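Local coordinates for protein with a SET domain within carboxy region (Cryptosporidium parvum, PDB 4LDG), which probably methylates histone H4 through its carboxy-terminal SET domain, at residues K198-N203 / V234-N239. Residues are numbered along the deposited sequence; the frame is centred on the assembly and turned at random. Where two conformers were deposited one is given.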
loop_
_atom_site.group_PDB
_atom_site.type_symbol
_atom_site.label_atom_id
_atom_site.label_comp_id
_atom_site.label_asym_id
_atom_site.label_seq_id
_atom_site.Cartn_x
_atom_site.Cartn_y
_atom_site.Cartn_z
ATOM N N LYS A 198 14.988 -5.197 -7.129
ATOM C CA LYS A 198 15.295 -6.532 -7.622
ATOM C C LYS A 198 14.353 -7.537 -6.949
ATOM O O LYS A 198 14.197 -7.523 -5.722
ATOM C CB LYS A 198 16.747 -6.875 -7.298
ATOM C CG LYS A 198 17.267 -8.135 -7.988
ATOM C CD LYS A 198 18.693 -8.474 -7.530
ATOM C CE LYS A 198 19.568 -9.013 -8.664
ATOM N NZ LYS A 198 20.057 -7.936 -9.588
ATOM N N ALA A 199 13.713 -8.386 -7.749
ATOM C CA ALA A 199 12.925 -9.522 -7.228
ATOM C C ALA A 199 13.030 -10.722 -8.171
ATOM O O ALA A 199 13.032 -10.547 -9.390
ATOM C CB ALA A 199 11.457 -9.133 -7.072
ATOM N N ASN A 200 13.072 -11.934 -7.611
ATOM C CA ASN A 200 13.090 -13.157 -8.425
ATOM C C ASN A 200 14.302 -13.139 -9.359
ATOM O O ASN A 200 14.206 -13.558 -10.508
ATOM C CB ASN A 200 11.783 -13.284 -9.242
ATOM C CG ASN A 200 11.298 -14.733 -9.385
ATOM O OD1 ASN A 200 11.166 -15.452 -8.394
ATOM N ND2 ASN A 200 10.997 -15.147 -10.613
ATOM N N ASP A 201 15.418 -12.603 -8.856
ATOM C CA ASP A 201 16.687 -12.469 -9.601
ATOM C C ASP A 201 16.607 -11.585 -10.861
ATOM O O ASP A 201 17.460 -11.690 -11.758
ATOM C CB ASP A 201 17.278 -13.863 -9.936
ATOM N N LYS A 202 15.608 -10.705 -10.910
ATOM C CA LYS A 202 15.423 -9.788 -12.043
ATOM C C LYS A 202 15.281 -8.329 -11.566
ATOM O O LYS A 202 14.790 -8.078 -10.474
ATOM C CB LYS A 202 14.195 -10.226 -12.845
ATOM C CG LYS A 202 13.932 -9.457 -14.127
ATOM C CD LYS A 202 12.805 -10.099 -14.937
ATOM C CE LYS A 202 12.732 -9.560 -16.368
ATOM N NZ LYS A 202 12.731 -8.065 -16.470
ATOM N N ASN A 203 15.737 -7.383 -12.381
ATOM C CA ASN A 203 15.634 -5.971 -12.064
ATOM C C ASN A 203 14.379 -5.384 -12.651
ATOM O O ASN A 203 14.064 -5.615 -13.812
ATOM C CB ASN A 203 16.831 -5.198 -12.611
ATOM C CG ASN A 203 18.134 -5.605 -11.952
ATOM O OD1 ASN A 203 18.201 -5.822 -10.735
ATOM N ND2 ASN A 203 19.172 -5.728 -12.755
ATOM N N VAL A 234 7.668 -8.011 -1.696
ATOM C CA VAL A 234 7.224 -8.328 -3.049
ATOM C C VAL A 234 6.585 -9.711 -3.038
ATOM O O VAL A 234 7.078 -10.598 -2.368
ATOM C CB VAL A 234 8.376 -8.300 -4.083
ATOM C CG1 VAL A 234 7.893 -8.808 -5.438
ATOM C CG2 VAL A 234 8.898 -6.891 -4.266
ATOM N N LEU A 235 5.474 -9.850 -3.752
ATOM C CA LEU A 235 4.913 -11.140 -4.100
ATOM C C LEU A 235 4.900 -11.263 -5.600
ATOM O O LEU A 235 4.431 -10.354 -6.302
ATOM C CB LEU A 235 3.466 -11.276 -3.621
ATOM C CG LEU A 235 3.191 -11.421 -2.118
ATOM C CD1 LEU A 235 1.721 -11.752 -1.897
ATOM C CD2 LEU A 235 4.075 -12.468 -1.451
ATOM N N MET A 236 5.380 -12.402 -6.082
ATOM C CA MET A 236 5.233 -12.742 -7.482
ATOM C C MET A 236 3.861 -13.357 -7.632
ATOM O O MET A 236 3.593 -14.366 -7.011
ATOM C CB MET A 236 6.310 -13.739 -7.922
ATOM C CG MET A 236 7.723 -13.237 -7.691
ATOM S SD MET A 236 8.129 -11.710 -8.571
ATOM C CE MET A 236 8.084 -12.310 -10.257
ATOM N N ILE A 237 2.999 -12.718 -8.421
ATOM C CA ILE A 237 1.644 -13.172 -8.651
ATOM C C ILE A 237 1.451 -13.188 -10.144
ATOM O O ILE A 237 1.645 -12.170 -10.797
ATOM C CB ILE A 237 0.614 -12.244 -8.020
ATOM C CG1 ILE A 237 0.678 -12.386 -6.514
ATOM C CG2 ILE A 237 -0.786 -12.579 -8.529
ATOM C CD1 ILE A 237 -0.082 -11.330 -5.757
ATOM N N GLU A 238 1.103 -14.347 -10.695
ATOM C CA GLU A 238 0.865 -14.477 -12.129
ATOM C C GLU A 238 2.026 -13.876 -12.953
ATOM O O GLU A 238 1.824 -13.159 -13.928
ATOM C CB GLU A 238 -0.505 -13.878 -12.483
ATOM C CG GLU A 238 -1.671 -14.708 -11.940
ATOM C CD GLU A 238 -3.044 -14.061 -12.142
ATOM O OE1 GLU A 238 -3.510 -13.308 -11.235
ATOM O OE2 GLU A 238 -3.670 -14.330 -13.196
ATOM N N ASN A 239 3.242 -14.185 -12.503
ATOM C CA ASN A 239 4.493 -13.878 -13.208
ATOM C C ASN A 239 5.008 -12.444 -13.087
ATOM O O ASN A 239 6.008 -12.082 -13.699
ATOM C CB ASN A 239 4.380 -14.280 -14.675
ATOM C CG ASN A 239 4.737 -15.730 -14.887
ATOM O OD1 ASN A 239 3.993 -16.623 -14.489
ATOM N ND2 ASN A 239 5.901 -15.973 -15.475
#
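The backbone N of A199 donates to the carbonyl O of K202 at 2.9 Å, and K202 N returns a bond to A199 O at 3.0 Å. This pair closes the type I' turn from A199 to K202, with N200 and D201 at its corners in left-handed backbone conformations. It joins strands 194-199 and 202-207, and A199 and N200 face the end of strand 230-237. K198, whose CB points away from 234-239, donates a hydrogen bond from NZ to N203 OD1 at 3.0 Å, bridging the two strands. No hydrogen bond links the two segments; they meet through side chains alone. The methyl CB of A199 lies 3.9 Å from CG1 of V234, the branch that stands anti to its backbone N (chi1 173°). Next to it, M236 bends at both chi2 (-60°) and chi3 (-67°), folding its thioether against the turn. Its CE comes to 4.0 Å from N200 CB, and SD is equally near that carbon, while A199 CB sits at 4.5 Å from SD. The asparagine and methionine side chains slant across one another in a van der Waals contact at the solvent-exposed corner of the turn, with the N200 CB and amide beside the thioether. V234 and M236 also rest on P241 of strand 240-247, whereas L235, directed away from the hairpin, packs on helix 121-134. Within the SET domain, the tip of one antiparallel hairpin thus abuts an outermost strand of a separate three-stranded sheet, consistent with the SET fold's assembly from several small β-sheets.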